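Local coordinates for protein TonB-dependent siderophore receptor (PDB 5NEC) that probably takes up iron-loaded siderophores, and drugs conjugated to them, across the outer membrane of Pseudomonas aeruginosa with energy relayed by TonB, at residues V288-N300 with V343-G355. Residues are numbered along the deposited sequence; the frame is centred on the assembly and turned at random.
Sequences VEHDLTDSLTIRN and VNQTDLFGEFYLG. With C8E ((hydroxyethyloxy)tri(ethyloxy)octane), chain C.
Thr297 and Phe349 face each other as a hydrogen-bonded pair of antiparallel strands 296-316 and 327-354, neighbours in the beta-barrel wall. Two nearly straight bonds link them, Thr297 N to Phe349 O (3.0 Å) and Phe349 N to Thr297 O. Arg299 and Asp347 form a second such pair, the bond from Arg299 N being bent. Glu351 N donates to Ser295 O, just before Leu296 begins its strand; Gly350 suits its place because a CB there would clash with that oxygen.

On the face of Thr297 and Arg299, a chi1 of 58° turns the Phe349 ring over the neighbouring strand, where Thr297 CB meets one ring face in a CH-pi contact, 4.0 Å from the centroid. Glu289 OE2 lies in plane at the ring edge, 3.6 Å from Phe349 CZ, a carboxylate oxygen suiting the electropositive rim. The same oxygen forms a salt bridge with Arg299 NH1. Arg226 pairs with Glu289 OE1, and Tyr436 binds Asp347 OD1.

The opposite face changes from polar to oily. Asparagine can both donate and accept, so Asn300 and Asn344 exchange two hydrogen bonds between side-chain amides whose planes are 37° apart. Thr346 OG1 also donates to Asn300 OD1 (2.8 Å), approaching from the same side of its plane as Asn344 ND2. Farther along, Leu348 CD1 touches Leu292 CD1 at 4.1 Å.

Backbone bonding thus fixes the register, while Phe349 with the Glu289-Arg299 salt bridge on one face, and paired asparagines and leucines on the other, tie this barrel wall together.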
# COMPACT_ATOMS: atom_id res chain seq x y z
N VAL A 288 15.54 -15.31 14.52
CA VAL A 288 16.39 -15.64 15.68
C VAL A 288 17.23 -14.41 16.07
O VAL A 288 17.96 -13.88 15.24
CB VAL A 288 17.32 -16.84 15.38
CG1 VAL A 288 18.20 -17.17 16.60
CG2 VAL A 288 16.50 -18.06 14.99
N GLU A 289 17.10 -13.96 17.32
CA GLU A 289 17.89 -12.83 17.85
C GLU A 289 18.74 -13.30 19.02
O GLU A 289 18.27 -14.08 19.85
CB GLU A 289 16.98 -11.73 18.38
CG GLU A 289 16.57 -10.69 17.38
CD GLU A 289 15.86 -9.53 18.05
OE1 GLU A 289 14.91 -9.79 18.84
OE2 GLU A 289 16.25 -8.36 17.82
N HIS A 290 19.96 -12.79 19.11
CA HIS A 290 20.84 -13.08 20.23
C HIS A 290 21.64 -11.84 20.61
O HIS A 290 22.31 -11.26 19.76
CB HIS A 290 21.79 -14.25 19.90
CG HIS A 290 22.77 -14.55 21.00
ND1 HIS A 290 22.37 -14.96 22.26
CD2 HIS A 290 24.11 -14.47 21.03
CE1 HIS A 290 23.44 -15.13 23.02
NE2 HIS A 290 24.51 -14.84 22.29
N ASP A 291 21.59 -11.46 21.87
CA ASP A 291 22.45 -10.37 22.38
C ASP A 291 23.87 -10.90 22.66
O ASP A 291 24.07 -11.71 23.56
CB ASP A 291 21.80 -9.72 23.60
CG ASP A 291 20.41 -9.17 23.29
OD1 ASP A 291 20.11 -8.90 22.10
OD2 ASP A 291 19.59 -9.02 24.20
N LEU A 292 24.83 -10.50 21.83
CA LEU A 292 26.21 -10.92 21.96
C LEU A 292 26.90 -10.22 23.11
O LEU A 292 27.74 -10.82 23.79
CB LEU A 292 26.99 -10.63 20.69
CG LEU A 292 26.58 -11.43 19.47
CD1 LEU A 292 27.14 -10.75 18.23
CD2 LEU A 292 27.09 -12.85 19.57
N THR A 293 26.61 -8.93 23.27
CA THR A 293 27.06 -8.14 24.40
C THR A 293 25.90 -7.23 24.80
O THR A 293 24.81 -7.34 24.27
CB THR A 293 28.31 -7.29 24.05
OG1 THR A 293 27.98 -6.32 23.04
CG2 THR A 293 29.44 -8.16 23.53
N ASP A 294 26.14 -6.35 25.76
CA ASP A 294 25.19 -5.28 26.09
C ASP A 294 25.07 -4.19 24.99
O ASP A 294 24.13 -3.40 25.03
CB ASP A 294 25.47 -4.65 27.48
CG ASP A 294 26.93 -4.19 27.67
OD1 ASP A 294 27.70 -4.09 26.68
OD2 ASP A 294 27.33 -3.95 28.84
N SER A 295 26.00 -4.17 24.03
CA SER A 295 25.99 -3.20 22.92
C SER A 295 25.75 -3.79 21.53
O SER A 295 25.79 -3.03 20.56
CB SER A 295 27.35 -2.49 22.87
OG SER A 295 27.66 -1.93 24.11
N LEU A 296 25.52 -5.10 21.43
CA LEU A 296 25.51 -5.81 20.15
C LEU A 296 24.49 -6.93 20.11
O LEU A 296 24.57 -7.88 20.89
CB LEU A 296 26.90 -6.41 19.87
CG LEU A 296 28.05 -5.44 19.57
CD1 LEU A 296 29.38 -6.18 19.55
CD2 LEU A 296 27.81 -4.73 18.24
N THR A 297 23.55 -6.85 19.16
CA THR A 297 22.58 -7.91 18.87
C THR A 297 22.79 -8.43 17.44
O THR A 297 22.95 -7.64 16.51
CB THR A 297 21.13 -7.41 19.01
OG1 THR A 297 20.91 -6.95 20.35
CG2 THR A 297 20.12 -8.53 18.70
N ILE A 298 22.80 -9.75 17.30
CA ILE A 298 22.83 -10.41 16.00
C ILE A 298 21.46 -11.02 15.74
O ILE A 298 20.84 -11.58 16.64
CB ILE A 298 23.96 -11.47 15.86
CG1 ILE A 298 24.06 -11.93 14.40
CG2 ILE A 298 23.74 -12.69 16.76
CD1 ILE A 298 25.25 -12.80 14.12
N ARG A 299 21.00 -10.92 14.50
CA ARG A 299 19.64 -11.31 14.12
C ARG A 299 19.65 -12.01 12.77
O ARG A 299 20.30 -11.54 11.84
CB ARG A 299 18.78 -10.07 14.08
CG ARG A 299 17.31 -10.27 13.79
CD ARG A 299 16.80 -8.98 13.19
NE ARG A 299 15.35 -8.91 13.18
CZ ARG A 299 14.60 -8.28 14.09
NH1 ARG A 299 15.15 -7.64 15.14
NH2 ARG A 299 13.27 -8.31 13.95
N ASN A 300 18.97 -13.15 12.68
CA ASN A 300 18.78 -13.85 11.41
C ASN A 300 17.30 -14.02 11.17
O ASN A 300 16.58 -14.42 12.06
CB ASN A 300 19.48 -15.20 11.37
CG ASN A 300 19.56 -15.77 9.97
OD1 ASN A 300 20.54 -15.56 9.26
ND2 ASN A 300 18.52 -16.48 9.56
N VAL A 343 13.96 -15.76 1.35
CA VAL A 343 14.90 -14.70 1.78
C VAL A 343 15.62 -15.09 3.08
O VAL A 343 15.01 -15.64 3.99
CB VAL A 343 14.18 -13.34 1.99
CG1 VAL A 343 15.18 -12.20 2.20
CG2 VAL A 343 13.31 -13.03 0.79
N ASN A 344 16.92 -14.81 3.15
CA ASN A 344 17.63 -14.86 4.42
C ASN A 344 18.35 -13.54 4.66
O ASN A 344 19.10 -13.08 3.80
CB ASN A 344 18.62 -16.01 4.50
CG ASN A 344 19.08 -16.25 5.94
OD1 ASN A 344 18.38 -16.86 6.73
ND2 ASN A 344 20.24 -15.72 6.29
N GLN A 345 18.15 -12.97 5.84
CA GLN A 345 18.68 -11.67 6.19
C GLN A 345 19.38 -11.77 7.54
O GLN A 345 18.76 -12.12 8.52
CB GLN A 345 17.52 -10.68 6.24
CG GLN A 345 17.89 -9.25 5.94
CD GLN A 345 16.65 -8.39 5.64
OE1 GLN A 345 15.73 -8.81 4.92
NE2 GLN A 345 16.64 -7.16 6.15
N THR A 346 20.68 -11.52 7.57
CA THR A 346 21.47 -11.54 8.80
C THR A 346 21.87 -10.11 9.13
O THR A 346 22.51 -9.46 8.32
CB THR A 346 22.74 -12.39 8.62
OG1 THR A 346 22.40 -13.72 8.24
CG2 THR A 346 23.51 -12.44 9.92
N ASP A 347 21.51 -9.63 10.33
CA ASP A 347 21.82 -8.26 10.75
C ASP A 347 22.64 -8.20 12.05
O ASP A 347 22.45 -9.02 12.95
CB ASP A 347 20.53 -7.46 10.97
CG ASP A 347 19.70 -7.35 9.71
OD1 ASP A 347 20.26 -6.99 8.66
OD2 ASP A 347 18.48 -7.61 9.77
N LEU A 348 23.55 -7.24 12.11
CA LEU A 348 24.29 -6.89 13.31
C LEU A 348 23.97 -5.42 13.62
O LEU A 348 24.18 -4.55 12.79
CB LEU A 348 25.79 -7.08 13.09
CG LEU A 348 26.70 -6.80 14.30
CD1 LEU A 348 26.50 -7.89 15.35
CD2 LEU A 348 28.16 -6.68 13.90
N PHE A 349 23.45 -5.15 14.81
CA PHE A 349 23.13 -3.78 15.18
C PHE A 349 23.41 -3.48 16.65
O PHE A 349 23.49 -4.38 17.47
CB PHE A 349 21.67 -3.44 14.82
CG PHE A 349 20.65 -4.33 15.45
CD1 PHE A 349 20.25 -5.51 14.83
CD2 PHE A 349 20.05 -3.97 16.66
CE1 PHE A 349 19.27 -6.33 15.41
CE2 PHE A 349 19.07 -4.77 17.25
CZ PHE A 349 18.68 -5.95 16.62
N GLY A 350 23.60 -2.20 16.95
CA GLY A 350 23.86 -1.76 18.32
C GLY A 350 24.71 -0.51 18.36
O GLY A 350 24.45 0.42 17.59
N GLU A 351 25.72 -0.49 19.25
CA GLU A 351 26.51 0.72 19.53
C GLU A 351 27.99 0.49 19.65
O GLU A 351 28.42 -0.55 20.15
CB GLU A 351 26.08 1.37 20.85
CG GLU A 351 24.65 1.87 20.91
CD GLU A 351 23.65 0.78 21.24
OE1 GLU A 351 24.00 -0.10 22.06
OE2 GLU A 351 22.52 0.79 20.68
N PHE A 352 28.78 1.47 19.22
CA PHE A 352 30.19 1.56 19.61
C PHE A 352 30.61 3.03 19.76
O PHE A 352 29.86 3.94 19.38
CB PHE A 352 31.11 0.78 18.64
CG PHE A 352 31.18 1.35 17.25
CD1 PHE A 352 32.17 2.28 16.90
CD2 PHE A 352 30.29 0.95 16.26
CE1 PHE A 352 32.23 2.81 15.61
CE2 PHE A 352 30.35 1.46 14.97
CZ PHE A 352 31.32 2.40 14.65
N TYR A 353 31.81 3.24 20.31
CA TYR A 353 32.29 4.56 20.72
C TYR A 353 33.59 4.83 20.04
O TYR A 353 34.47 3.99 20.05
CB TYR A 353 32.40 4.66 22.28
CG TYR A 353 31.09 4.26 22.89
CD1 TYR A 353 30.03 5.14 22.91
CD2 TYR A 353 30.85 2.95 23.27
CE1 TYR A 353 28.79 4.77 23.37
CE2 TYR A 353 29.60 2.56 23.74
CZ TYR A 353 28.58 3.49 23.79
OH TYR A 353 27.33 3.15 24.25
N LEU A 354 33.75 6.01 19.46
CA LEU A 354 34.94 6.31 18.67
C LEU A 354 35.10 7.81 18.64
O LEU A 354 34.18 8.51 18.25
CB LEU A 354 34.79 5.75 17.24
CG LEU A 354 36.03 5.73 16.34
CD1 LEU A 354 37.15 4.88 16.95
CD2 LEU A 354 35.62 5.22 14.96
N GLY A 355 36.26 8.29 19.07
CA GLY A 355 36.51 9.73 19.19
C GLY A 355 35.56 10.45 20.14
O GLY A 355 35.24 11.64 19.92
C1 C8E C . 18.29 -18.58 -0.89
C2 C8E C . 17.65 -18.16 0.42
C3 C8E C . 17.01 -19.33 1.17
C4 C8E C . 16.13 -18.87 2.35
C5 C8E C . 15.68 -20.01 3.28
C6 C8E C . 14.21 -19.91 3.71
C7 C8E C . 13.87 -20.88 4.85
C8 C8E C . 12.38 -20.99 5.15